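Local structure of 432aa long hypothetical deoxyribodipyrimidine photolyase (Sulfolobus tokodaii, 2E0I) at residues M1-I6 with S24-V29; D15-N20 with Y124-L129; R153-M158 with M227-Y232; Y245-F250 with D340-I345. The protein is probably a DNA photolyase that uses bound flavin-adenine dinucleotide and light to split cyclobutane pyrimidine dimers, with a second flavin proposed as its light-harvesting cofactor. One frame throughout, in Å; residues are numbered along the deposited sequence.

Interaction 1: M1-I6 with S24-V29; sequences MDCIFI and SECDRV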
# COMPACT_ATOMS: atom_id res chain seq x y z
N MET A 1 26.11 -22.49 -9.76
CA MET A 1 25.68 -21.86 -11.04
C MET A 1 25.86 -20.36 -10.99
O MET A 1 26.17 -19.79 -9.93
CB MET A 1 24.20 -22.12 -11.30
CG MET A 1 23.72 -23.50 -10.94
SD MET A 1 21.92 -23.58 -11.10
CE MET A 1 21.38 -23.26 -9.38
N ASP A 2 25.69 -19.71 -12.14
CA ASP A 2 25.76 -18.26 -12.22
C ASP A 2 24.31 -17.85 -12.42
O ASP A 2 23.77 -18.00 -13.51
CB ASP A 2 26.59 -17.80 -13.43
CG ASP A 2 28.06 -17.63 -13.10
OD1 ASP A 2 28.41 -17.34 -11.92
OD2 ASP A 2 28.89 -17.78 -14.03
N CYS A 3 23.68 -17.36 -11.36
CA CYS A 3 22.29 -16.98 -11.48
C CYS A 3 21.97 -15.54 -11.10
O CYS A 3 22.82 -14.82 -10.57
CB CYS A 3 21.42 -17.97 -10.70
SG CYS A 3 21.45 -17.84 -8.89
N ILE A 4 20.74 -15.14 -11.40
CA ILE A 4 20.24 -13.78 -11.15
C ILE A 4 19.06 -13.69 -10.19
O ILE A 4 18.14 -14.52 -10.22
CB ILE A 4 19.80 -13.12 -12.49
CG1 ILE A 4 21.03 -12.70 -13.29
CG2 ILE A 4 18.88 -11.93 -12.23
CD1 ILE A 4 20.68 -11.97 -14.57
N PHE A 5 19.08 -12.68 -9.33
CA PHE A 5 17.97 -12.47 -8.43
C PHE A 5 17.39 -11.12 -8.77
O PHE A 5 18.12 -10.12 -8.82
CB PHE A 5 18.38 -12.43 -6.97
CG PHE A 5 17.23 -12.13 -6.06
CD1 PHE A 5 16.24 -13.10 -5.82
CD2 PHE A 5 17.05 -10.85 -5.54
CE1 PHE A 5 15.09 -12.79 -5.08
CE2 PHE A 5 15.91 -10.53 -4.80
CZ PHE A 5 14.92 -11.50 -4.58
N ILE A 6 16.08 -11.08 -9.01
CA ILE A 6 15.41 -9.83 -9.36
C ILE A 6 14.59 -9.26 -8.22
O ILE A 6 13.60 -9.87 -7.79
CB ILE A 6 14.46 -10.02 -10.59
CG1 ILE A 6 15.23 -10.53 -11.81
CG2 ILE A 6 13.78 -8.68 -10.94
CD1 ILE A 6 14.33 -10.85 -12.99
N SER A 24 22.29 -19.55 -1.63
CA SER A 24 22.75 -20.86 -1.21
C SER A 24 22.79 -21.88 -2.35
O SER A 24 23.55 -22.84 -2.28
CB SER A 24 21.86 -21.37 -0.08
OG SER A 24 20.55 -21.62 -0.53
N GLU A 25 21.99 -21.67 -3.39
CA GLU A 25 21.95 -22.61 -4.50
C GLU A 25 22.91 -22.31 -5.66
O GLU A 25 23.24 -23.21 -6.42
CB GLU A 25 20.53 -22.75 -5.05
CG GLU A 25 19.53 -23.35 -4.07
CD GLU A 25 18.14 -23.57 -4.68
OE1 GLU A 25 17.23 -24.05 -3.97
OE2 GLU A 25 17.96 -23.27 -5.89
N CYS A 26 23.35 -21.06 -5.82
CA CYS A 26 24.28 -20.74 -6.91
C CYS A 26 25.61 -20.25 -6.36
O CYS A 26 25.72 -19.91 -5.18
CB CYS A 26 23.71 -19.66 -7.85
SG CYS A 26 21.92 -19.72 -8.20
N ASP A 27 26.61 -20.20 -7.23
CA ASP A 27 27.94 -19.74 -6.82
C ASP A 27 27.98 -18.23 -6.73
O ASP A 27 28.44 -17.67 -5.73
CB ASP A 27 28.99 -20.22 -7.82
CG ASP A 27 29.05 -21.73 -7.92
OD1 ASP A 27 29.19 -22.39 -6.86
OD2 ASP A 27 28.95 -22.26 -9.05
N ARG A 28 27.51 -17.57 -7.78
CA ARG A 28 27.48 -16.12 -7.81
C ARG A 28 26.04 -15.67 -8.08
O ARG A 28 25.28 -16.34 -8.78
CB ARG A 28 28.42 -15.60 -8.91
CG ARG A 28 29.70 -16.41 -9.04
CD ARG A 28 30.64 -15.88 -10.13
NE ARG A 28 31.39 -14.69 -9.71
CZ ARG A 28 32.33 -14.08 -10.43
NH1 ARG A 28 32.67 -14.56 -11.64
NH2 ARG A 28 32.95 -13.00 -9.97
N VAL A 29 25.65 -14.55 -7.48
CA VAL A 29 24.32 -14.03 -7.67
C VAL A 29 24.38 -12.56 -8.06
O VAL A 29 24.97 -11.73 -7.35
CB VAL A 29 23.47 -14.17 -6.40
CG1 VAL A 29 22.17 -13.41 -6.55
CG2 VAL A 29 23.20 -15.63 -6.12

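Interaction 2: D15-N20 with Y124-L129; sequences DNTGLN and YEDYLL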
# COMPACT_ATOMS: atom_id res chain seq x y z
N ASP A 15 16.53 -11.60 5.51
CA ASP A 15 15.31 -12.40 5.47
C ASP A 15 14.53 -12.23 4.18
O ASP A 15 13.35 -11.89 4.18
CB ASP A 15 14.40 -12.09 6.67
CG ASP A 15 13.25 -13.10 6.82
OD1 ASP A 15 13.49 -14.33 6.69
OD2 ASP A 15 12.10 -12.68 7.08
N ASN A 16 15.20 -12.46 3.07
CA ASN A 16 14.57 -12.38 1.77
C ASN A 16 14.60 -13.81 1.25
O ASN A 16 15.65 -14.30 0.84
CB ASN A 16 15.35 -11.44 0.86
CG ASN A 16 14.68 -11.26 -0.48
OD1 ASN A 16 14.60 -10.14 -1.00
ND2 ASN A 16 14.21 -12.36 -1.07
N THR A 17 13.44 -14.46 1.28
CA THR A 17 13.31 -15.86 0.87
C THR A 17 13.98 -16.22 -0.45
O THR A 17 14.94 -16.99 -0.49
CB THR A 17 11.83 -16.26 0.79
OG1 THR A 17 11.16 -15.86 1.99
CG2 THR A 17 11.71 -17.78 0.64
N GLY A 18 13.48 -15.65 -1.54
CA GLY A 18 14.05 -15.95 -2.83
C GLY A 18 15.53 -15.66 -2.88
O GLY A 18 16.31 -16.43 -3.43
N LEU A 19 15.93 -14.53 -2.30
CA LEU A 19 17.33 -14.16 -2.33
C LEU A 19 18.15 -15.19 -1.57
O LEU A 19 19.25 -15.56 -2.00
CB LEU A 19 17.52 -12.77 -1.72
CG LEU A 19 18.96 -12.26 -1.68
CD1 LEU A 19 19.56 -12.28 -3.09
CD2 LEU A 19 19.00 -10.87 -1.06
N ASN A 20 17.61 -15.68 -0.45
CA ASN A 20 18.30 -16.68 0.35
C ASN A 20 18.56 -17.93 -0.47
O ASN A 20 19.70 -18.39 -0.55
CB ASN A 20 17.49 -17.07 1.58
CG ASN A 20 17.65 -16.08 2.70
OD1 ASN A 20 18.64 -15.36 2.78
ND2 ASN A 20 16.67 -16.07 3.60
N TYR A 124 9.54 -17.83 -5.23
CA TYR A 124 9.30 -18.26 -3.86
C TYR A 124 8.31 -17.35 -3.15
O TYR A 124 8.14 -16.20 -3.55
CB TYR A 124 10.60 -18.26 -3.06
CG TYR A 124 11.65 -19.21 -3.60
CD1 TYR A 124 11.72 -20.54 -3.16
CD2 TYR A 124 12.54 -18.79 -4.59
CE1 TYR A 124 12.67 -21.42 -3.70
CE2 TYR A 124 13.48 -19.65 -5.13
CZ TYR A 124 13.55 -20.96 -4.69
OH TYR A 124 14.49 -21.80 -5.24
N GLU A 125 7.67 -17.88 -2.11
CA GLU A 125 6.73 -17.10 -1.32
C GLU A 125 7.54 -16.32 -0.29
O GLU A 125 8.43 -16.87 0.37
CB GLU A 125 5.73 -18.02 -0.60
CG GLU A 125 4.64 -18.57 -1.50
CD GLU A 125 3.60 -19.43 -0.77
OE1 GLU A 125 2.94 -18.93 0.17
OE2 GLU A 125 3.44 -20.61 -1.15
N ASP A 126 7.25 -15.02 -0.15
CA ASP A 126 7.97 -14.19 0.80
C ASP A 126 7.13 -13.06 1.36
O ASP A 126 7.23 -12.74 2.53
CB ASP A 126 9.23 -13.61 0.14
CG ASP A 126 10.04 -12.70 1.07
OD1 ASP A 126 9.85 -11.46 1.02
OD2 ASP A 126 10.87 -13.21 1.86
N TYR A 127 6.30 -12.45 0.53
CA TYR A 127 5.48 -11.33 0.96
C TYR A 127 4.46 -11.64 2.02
O TYR A 127 4.13 -10.77 2.82
CB TYR A 127 4.79 -10.68 -0.24
CG TYR A 127 5.76 -10.14 -1.25
CD1 TYR A 127 5.59 -10.39 -2.60
CD2 TYR A 127 6.88 -9.43 -0.85
CE1 TYR A 127 6.54 -9.96 -3.53
CE2 TYR A 127 7.83 -9.00 -1.76
CZ TYR A 127 7.67 -9.27 -3.11
OH TYR A 127 8.67 -8.92 -4.00
N LEU A 128 3.95 -12.86 2.05
CA LEU A 128 2.92 -13.22 3.04
C LEU A 128 3.47 -13.78 4.35
O LEU A 128 4.56 -14.37 4.41
CB LEU A 128 1.93 -14.23 2.44
CG LEU A 128 1.14 -13.83 1.20
CD1 LEU A 128 0.65 -15.09 0.53
CD2 LEU A 128 -0.02 -12.91 1.54
N LEU A 129 2.70 -13.58 5.40
CA LEU A 129 3.05 -14.05 6.72
C LEU A 129 2.62 -15.52 6.82
O LEU A 129 3.18 -16.30 7.58
CB LEU A 129 2.29 -13.22 7.75
CG LEU A 129 2.85 -13.00 9.15
CD1 LEU A 129 4.24 -12.40 9.07
CD2 LEU A 129 1.91 -12.06 9.88

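Interaction 3: R153-M158 with M227-Y232; sequences REPETM and MREAYY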
# COMPACT_ATOMS: atom_id res chain seq x y z
N ARG A 153 7.23 -18.44 10.07
CA ARG A 153 8.62 -18.81 9.85
C ARG A 153 9.49 -17.70 10.44
O ARG A 153 9.15 -16.52 10.37
CB ARG A 153 8.91 -18.97 8.36
CG ARG A 153 10.38 -19.27 8.07
CD ARG A 153 10.66 -19.71 6.63
NE ARG A 153 10.69 -18.62 5.64
CZ ARG A 153 9.64 -18.26 4.91
NH1 ARG A 153 8.49 -18.90 5.06
NH2 ARG A 153 9.74 -17.30 4.01
N GLU A 154 10.62 -18.09 11.01
CA GLU A 154 11.53 -17.12 11.62
C GLU A 154 12.46 -16.48 10.59
O GLU A 154 12.86 -17.12 9.62
CB GLU A 154 12.36 -17.82 12.70
CG GLU A 154 11.56 -18.33 13.88
CD GLU A 154 12.34 -19.33 14.74
OE1 GLU A 154 13.56 -19.12 14.94
OE2 GLU A 154 11.73 -20.30 15.23
N PRO A 155 12.81 -15.19 10.79
CA PRO A 155 13.70 -14.53 9.84
C PRO A 155 15.02 -15.26 9.76
O PRO A 155 15.42 -15.91 10.72
CB PRO A 155 13.87 -13.14 10.44
CG PRO A 155 12.59 -12.92 11.13
CD PRO A 155 12.34 -14.24 11.80
N GLU A 156 15.67 -15.19 8.61
CA GLU A 156 16.97 -15.82 8.44
C GLU A 156 17.62 -15.31 7.16
O GLU A 156 16.94 -14.85 6.24
CB GLU A 156 16.84 -17.32 8.39
CG GLU A 156 16.41 -17.86 7.06
CD GLU A 156 16.00 -19.30 7.16
OE1 GLU A 156 15.71 -19.90 6.10
OE2 GLU A 156 15.96 -19.84 8.30
N THR A 157 18.94 -15.39 7.11
CA THR A 157 19.67 -14.92 5.95
C THR A 157 20.77 -15.91 5.60
O THR A 157 21.51 -16.34 6.47
CB THR A 157 20.31 -13.53 6.22
OG1 THR A 157 19.28 -12.59 6.58
CG2 THR A 157 21.03 -13.01 4.98
N MET A 158 20.86 -16.27 4.33
CA MET A 158 21.89 -17.18 3.90
C MET A 158 23.09 -16.40 3.42
O MET A 158 22.96 -15.25 3.00
CB MET A 158 21.36 -18.06 2.77
CG MET A 158 21.00 -19.49 3.20
SD MET A 158 19.80 -19.60 4.57
CE MET A 158 20.92 -19.81 6.03
N MET A 227 7.84 -9.16 6.59
CA MET A 227 6.58 -9.36 7.30
C MET A 227 6.86 -10.17 8.56
O MET A 227 6.28 -9.94 9.63
CB MET A 227 5.64 -10.13 6.37
CG MET A 227 4.17 -9.88 6.59
SD MET A 227 3.69 -8.18 6.31
CE MET A 227 2.11 -8.23 7.19
N ARG A 228 7.77 -11.13 8.40
CA ARG A 228 8.20 -12.02 9.47
C ARG A 228 8.99 -11.27 10.54
O ARG A 228 8.88 -11.57 11.73
CB ARG A 228 9.03 -13.15 8.87
CG ARG A 228 8.21 -14.12 8.03
CD ARG A 228 9.09 -15.13 7.34
NE ARG A 228 10.02 -14.49 6.42
CZ ARG A 228 9.66 -13.98 5.24
NH1 ARG A 228 8.39 -14.05 4.85
NH2 ARG A 228 10.57 -13.40 4.46
N GLU A 229 9.79 -10.29 10.12
CA GLU A 229 10.58 -9.52 11.06
C GLU A 229 9.66 -8.62 11.89
O GLU A 229 9.78 -8.55 13.11
CB GLU A 229 11.61 -8.66 10.33
CG GLU A 229 12.72 -9.48 9.69
CD GLU A 229 13.86 -8.63 9.11
OE1 GLU A 229 13.64 -7.91 8.10
OE2 GLU A 229 14.98 -8.70 9.67
N ALA A 230 8.72 -7.95 11.23
CA ALA A 230 7.79 -7.07 11.92
C ALA A 230 7.06 -7.90 12.94
O ALA A 230 6.85 -7.47 14.09
CB ALA A 230 6.79 -6.48 10.94
N TYR A 231 6.68 -9.10 12.52
CA TYR A 231 5.94 -10.01 13.37
C TYR A 231 6.68 -10.40 14.64
O TYR A 231 6.16 -10.26 15.73
CB TYR A 231 5.55 -11.26 12.60
CG TYR A 231 4.90 -12.30 13.48
CD1 TYR A 231 3.56 -12.20 13.84
CD2 TYR A 231 5.64 -13.37 13.98
CE1 TYR A 231 2.98 -13.14 14.68
CE2 TYR A 231 5.08 -14.30 14.82
CZ TYR A 231 3.76 -14.19 15.17
OH TYR A 231 3.23 -15.15 15.99
N TYR A 232 7.89 -10.92 14.50
CA TYR A 232 8.61 -11.34 15.68
C TYR A 232 9.04 -10.22 16.60
O TYR A 232 9.14 -10.39 17.81
CB TYR A 232 9.80 -12.20 15.28
CG TYR A 232 9.41 -13.63 15.08
CD1 TYR A 232 9.27 -14.18 13.80
CD2 TYR A 232 9.10 -14.44 16.18
CE1 TYR A 232 8.83 -15.50 13.63
CE2 TYR A 232 8.65 -15.75 16.01
CZ TYR A 232 8.52 -16.27 14.74
OH TYR A 232 8.06 -17.55 14.60

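Interaction 4: Y245-F250 with D340-I345; sequences YWRDFF and DYDPAI. With FAD (flavin-adenine dinucleotide), chain E.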
# COMPACT_ATOMS: atom_id res chain seq x y z
N TYR A 245 -1.97 -9.06 10.08
CA TYR A 245 -2.63 -10.14 9.35
C TYR A 245 -3.66 -9.61 8.36
O TYR A 245 -4.09 -10.34 7.47
CB TYR A 245 -3.28 -11.12 10.34
CG TYR A 245 -2.35 -12.24 10.79
CD1 TYR A 245 -2.03 -13.29 9.92
CD2 TYR A 245 -1.77 -12.24 12.06
CE1 TYR A 245 -1.16 -14.30 10.31
CE2 TYR A 245 -0.89 -13.25 12.47
CZ TYR A 245 -0.58 -14.28 11.58
OH TYR A 245 0.32 -15.28 11.93
N TRP A 246 -4.04 -8.34 8.48
CA TRP A 246 -5.00 -7.78 7.53
C TRP A 246 -4.37 -7.61 6.16
O TRP A 246 -5.08 -7.52 5.15
CB TRP A 246 -5.55 -6.45 8.01
CG TRP A 246 -6.78 -6.58 8.85
CD1 TRP A 246 -6.85 -6.57 10.20
CD2 TRP A 246 -8.12 -6.75 8.37
NE1 TRP A 246 -8.16 -6.71 10.61
CE2 TRP A 246 -8.96 -6.83 9.50
CE3 TRP A 246 -8.70 -6.84 7.11
CZ2 TRP A 246 -10.34 -6.99 9.41
CZ3 TRP A 246 -10.07 -7.01 7.01
CH2 TRP A 246 -10.88 -7.08 8.15
N ARG A 247 -3.05 -7.54 6.13
CA ARG A 247 -2.33 -7.42 4.87
C ARG A 247 -2.45 -8.72 4.10
O ARG A 247 -2.72 -8.72 2.90
CB ARG A 247 -0.86 -7.17 5.13
CG ARG A 247 -0.56 -5.84 5.69
CD ARG A 247 0.75 -5.39 5.13
NE ARG A 247 0.70 -3.96 5.00
CZ ARG A 247 0.95 -3.25 3.90
NH1 ARG A 247 1.28 -3.78 2.73
NH2 ARG A 247 0.81 -1.96 4.00
N ASP A 248 -2.22 -9.83 4.80
CA ASP A 248 -2.30 -11.15 4.18
C ASP A 248 -3.72 -11.39 3.69
O ASP A 248 -3.93 -11.86 2.57
CB ASP A 248 -1.93 -12.24 5.18
CG ASP A 248 -0.43 -12.47 5.28
OD1 ASP A 248 0.33 -11.49 5.50
OD2 ASP A 248 -0.02 -13.64 5.14
N PHE A 249 -4.70 -11.05 4.54
CA PHE A 249 -6.08 -11.27 4.19
C PHE A 249 -6.50 -10.61 2.88
O PHE A 249 -7.04 -11.26 1.99
CB PHE A 249 -7.01 -10.77 5.29
CG PHE A 249 -8.45 -11.06 5.01
CD1 PHE A 249 -8.94 -12.36 5.04
CD2 PHE A 249 -9.31 -10.03 4.64
CE1 PHE A 249 -10.26 -12.64 4.71
CE2 PHE A 249 -10.64 -10.30 4.30
CZ PHE A 249 -11.11 -11.61 4.33
N PHE A 250 -6.26 -9.31 2.77
CA PHE A 250 -6.65 -8.61 1.55
C PHE A 250 -5.86 -9.06 0.33
O PHE A 250 -6.40 -9.14 -0.77
CB PHE A 250 -6.54 -7.11 1.74
CG PHE A 250 -7.68 -6.51 2.52
CD1 PHE A 250 -9.00 -6.79 2.18
CD2 PHE A 250 -7.44 -5.65 3.58
CE1 PHE A 250 -10.06 -6.23 2.88
CE2 PHE A 250 -8.50 -5.07 4.29
CZ PHE A 250 -9.81 -5.37 3.94
N ASP A 340 2.35 4.36 0.48
CA ASP A 340 2.31 2.92 0.72
C ASP A 340 1.34 2.15 -0.20
O ASP A 340 0.94 1.03 0.11
CB ASP A 340 1.93 2.64 2.19
CG ASP A 340 0.56 3.22 2.57
OD1 ASP A 340 -0.20 3.61 1.65
OD2 ASP A 340 0.23 3.29 3.78
N TYR A 341 0.98 2.73 -1.33
CA TYR A 341 0.04 2.07 -2.22
C TYR A 341 0.25 0.58 -2.47
O TYR A 341 1.30 0.15 -2.95
CB TYR A 341 -0.04 2.78 -3.57
CG TYR A 341 -0.96 2.07 -4.54
CD1 TYR A 341 -0.47 1.48 -5.70
CD2 TYR A 341 -2.32 1.96 -4.26
CE1 TYR A 341 -1.32 0.80 -6.57
CE2 TYR A 341 -3.18 1.28 -5.11
CZ TYR A 341 -2.67 0.70 -6.27
OH TYR A 341 -3.52 0.03 -7.12
N ASP A 342 -0.77 -0.19 -2.14
CA ASP A 342 -0.76 -1.63 -2.36
C ASP A 342 -2.07 -1.97 -3.08
O ASP A 342 -3.15 -1.89 -2.49
CB ASP A 342 -0.68 -2.38 -1.04
CG ASP A 342 -0.41 -3.86 -1.22
OD1 ASP A 342 -1.25 -4.55 -1.87
OD2 ASP A 342 0.65 -4.32 -0.73
N PRO A 343 -1.99 -2.35 -4.37
CA PRO A 343 -3.19 -2.68 -5.15
C PRO A 343 -4.26 -3.47 -4.40
O PRO A 343 -5.40 -3.03 -4.31
CB PRO A 343 -2.63 -3.43 -6.35
CG PRO A 343 -1.30 -2.79 -6.55
CD PRO A 343 -0.77 -2.68 -5.14
N ALA A 344 -3.89 -4.63 -3.86
CA ALA A 344 -4.85 -5.48 -3.15
C ALA A 344 -5.33 -4.92 -1.83
O ALA A 344 -6.52 -4.97 -1.51
CB ALA A 344 -4.26 -6.87 -2.92
N ILE A 345 -4.41 -4.38 -1.04
CA ILE A 345 -4.78 -3.82 0.23
C ILE A 345 -5.64 -2.57 0.04
O ILE A 345 -6.64 -2.39 0.73
CB ILE A 345 -3.52 -3.52 1.08
CG1 ILE A 345 -2.76 -4.84 1.31
CG2 ILE A 345 -3.90 -2.87 2.40
CD1 ILE A 345 -1.50 -4.73 2.13
PA FAD E . -0.73 1.55 12.03
O1A FAD E . 0.43 2.05 12.80
O2A FAD E . -2.06 1.24 12.60
O5B FAD E . -0.17 0.04 11.90
C5B FAD E . -1.04 -1.07 11.72
C4B FAD E . -0.47 -2.01 10.66
O4B FAD E . -1.33 -3.14 10.44
C3B FAD E . -0.35 -1.27 9.33
O3B FAD E . 0.98 -0.77 9.20
C2B FAD E . -0.52 -2.43 8.34
O2B FAD E . 0.67 -3.22 8.31
C1B FAD E . -1.64 -3.21 9.03
N9A FAD E . -2.97 -2.58 8.80
C8A FAD E . -3.61 -1.74 9.61
N7A FAD E . -4.82 -1.47 9.11
C5A FAD E . -4.94 -2.14 7.97
C6A FAD E . -5.94 -2.26 7.00
N6A FAD E . -7.10 -1.63 7.14
N1A FAD E . -5.71 -3.03 5.93
C2A FAD E . -4.58 -3.68 5.77
N3A FAD E . -3.61 -3.59 6.66
C4A FAD E . -3.76 -2.84 7.76
N1 FAD E . -2.54 0.20 3.56
C2 FAD E . -1.49 0.03 2.65
O2 FAD E . -0.40 -0.40 3.03
N3 FAD E . -1.64 0.41 1.32
C4 FAD E . -2.86 0.97 0.90
O4 FAD E . -3.02 1.25 -0.29
C4X FAD E . -3.90 1.15 1.80
N5 FAD E . -5.07 1.78 1.39
C5X FAD E . -6.14 1.95 2.28
C6 FAD E . -7.30 2.57 1.84
C7 FAD E . -8.38 2.71 2.70
C7M FAD E . -9.66 3.37 2.18
C8 FAD E . -8.29 2.24 4.01
C8M FAD E . -9.47 2.36 4.98
C9 FAD E . -7.12 1.62 4.44
C9A FAD E . -6.04 1.47 3.58
N10 FAD E . -4.86 0.82 4.00
C10 FAD E . -3.76 0.76 3.13
C1' FAD E . -4.76 0.25 5.37
C2' FAD E . -4.22 1.15 6.49
O2' FAD E . -4.95 2.37 6.54
C3' FAD E . -2.72 1.43 6.34
O3' FAD E . -2.02 0.19 6.24
C4' FAD E . -2.18 2.20 7.55
O4' FAD E . -2.90 3.42 7.72
C5' FAD E . -0.69 2.50 7.39
O5' FAD E . -0.21 3.31 8.47
P FAD E . 0.52 2.65 9.75
O1P FAD E . 1.56 1.73 9.26
O2P FAD E . 0.92 3.76 10.64
O3P FAD E . -0.66 1.79 10.44

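Interaction 1: M1-I6 with S24-V29
With SG between its backbone N and carbonyl carbon (chi1 74°), Cys-3 faces Cys-26, whose SG is turned anti to its own carbonyl carbon; the two atoms join in a disulfide, SG to SG 2.1 Å, with a dihedral of 99° about the S-S bond. The bridge lies inside a beta-alpha-beta unit: it ties strand 2-7 to the first residue beyond helix 17-25, just ahead of the parallel strand 28-35. Backbone bonds align the two strands. Met-1 O accepts from Asp-27 N at 2.8 Å and weakly from Arg-28 N; two residues on, Cys-3 N donates to Arg-28 O at 3.2 Å. Sulfur is covered from two directions, since Met-1 CE reaches Cys-26 SG (3.8 Å) and Val-29 CG2 lies against Cys-3 SG (4.0 Å), while Tyr-94 of the neighbouring strand also packs on both cysteines. On the other face of the sheet Asp-2 and Arg-28 run side by side, OD1 of Asp-2 lying 3.2 Å from CD of Arg-28, whose guanidinium continues to a salt bridge with Asp-163. At the chain start, Met-1 N forms a salt bridge with Asp-27 OD2 (2.9 Å), approaching from well above the carboxylate plane. A covalent bond and an ion pair thus pin the N-terminus to the same turn, and Asp-27 would be expected to favour the protonated terminal amine.

Interaction 2: D15-N20 with Y124-L129
Asp-126 meets Thr-17 in the Rossmann-like alpha/beta domain, at the start of helix 17-25, where Asn-16 holds the N-cap position and the loop after strand 120-124 passes alongside. Two hydrogen bonds converge on one oxygen. OD2 of Asp-126 accepts from Thr-17 N at 2.9 Å, nearly straight at 167° but from above the carboxylate plane, and from Thr-17 OG1 at 2.7 Å through its anti lone pair. The extended first torsion of Asp-126 (chi1 179°) sends the carboxylate past the threonine, and the two side chains run antiparallel alongside each other. In charge terms the group is shared: OD2 also forms a salt bridge with Arg-228 and OD1 one with Arg-12, so both buried oxygens have partners. Replacing Asp-126 with an alanine would probably leave the N-H and hydroxyl of Thr-17 without this acceptor and two arginines short of a counter-charge. Apolar contact lies on the strand side of the aspartate. Thr-17 CG2 rests on Tyr-124 CB at 3.9 Å, its side chain crossing that of the tyrosine at a slant, and Gly-18 CA lies 3.7 Å from Tyr-124 CD2.

Interaction 3: R153-M158 with M227-Y232
Arg-153 lays its guanidinium flat on that of Arg-228, centres 4.3 Å apart and planes only 20° from parallel, with NH2 of Arg-153 above the middle of the Arg-228 group, 3.5 Å from Arg-228 CZ. The bend of Arg-153 at chi3 (77°) folds its end back over Arg-228. The closer-packed part of the contact lies beside the stack, nearer the backbone. There the carbonyl O of Arg-153 fits between Arg-228 CD (3.3 Å) and the edge of the Tyr-232 ring, near the ring plane, at CE1 (3.4 Å). Pro-155 extends the packing along the helix: its CD touches Tyr-232 CD1 at 3.7 Å, and its CG meets Glu-229 CG at the same distance. The outer side is looser and open to solvent. Glu-154 directs its CB away from the helix, and its side chain touches Tyr-232 through CG, 3.7 Å from OH, while its carboxylate pairs with Lys-151; the tyrosine hydroxyl bonds to Val-152 O instead. Buried Arg-228 is paired with Asp-15 as well as Asp-126. A leucine in place of Arg-228 would probably leave both aspartates without this mate and take away the flat surface on which Arg-153 stacks. Two stacked cations are probably tolerated because Arg-228 is paired with two carboxylates, whose negative charge is likely to offset much of the repulsion; the face-to-face arrangement also leaves the in-plane N-H groups of Arg-228 available to them.

Interaction 4: Y245-F250 with D340-I345
Ile-345 lies over one face of the Arg-247 guanidinium, CD1 3.4 Å from CZ and displaced toward the rim. The isoleucine spreads its branches in two directions: CG1 carries CD1 to the arginine, while CG2, anti to the backbone N, points into the cofactor, 3.5 Å from C2A of the adenine and 3.6 Å from N1 of the flavin. Asp-342 stands nearly crosswise to the guanidinium, planes 74° apart, with OD2 in a salt bridge to Arg-247 NH1 at 3.6 Å. Its OD1 accepts from Ile-345 N at 3.3 Å, the N-cap bond that starts helix 343-353. This is the helical FAD-binding domain of photolyases, which holds the dinucleotide folded back in a U, adenine near the isoalloxazine; helix 238-256 and the turn into 343-353 both contribute to this pocket. Phe-250 presents its ring edge to the adenine, CE2 3.8 Å from N1A, and sets CB against the Ile-345 backbone. Arg-247 NE donates a weak bond to the ribose oxygen O2B. The flavin's pyrimidine edge is read by backbone: N3 donates to Asp-340 O (2.9 Å), and Asp-342 N donates to O4 (3.2 Å).

In the fold
Interactions 1 and 2 share helix 17-25 of the alpha/beta domain, their centres 15 Å apart and their segments alternating along the chain; the Phe-5 ring packs on Gly-18 and Leu-19 between them. Interaction 3 follows in sequence, its centre just 9 Å from that of interaction 2, and the two meet through Arg-228. Interaction 4 comes last, near the centre of the chain, its centre 30 Å from that of interaction 1. Helices 227-233 and 238-256 follow each other in the chain, and Met-227 touches Arg-247, while Leu-129 N probably bonds to Asp-248. The contacts thus lead from the central strands of the parallel sheet to the flavin pocket, joining the two domains between which light energy would pass.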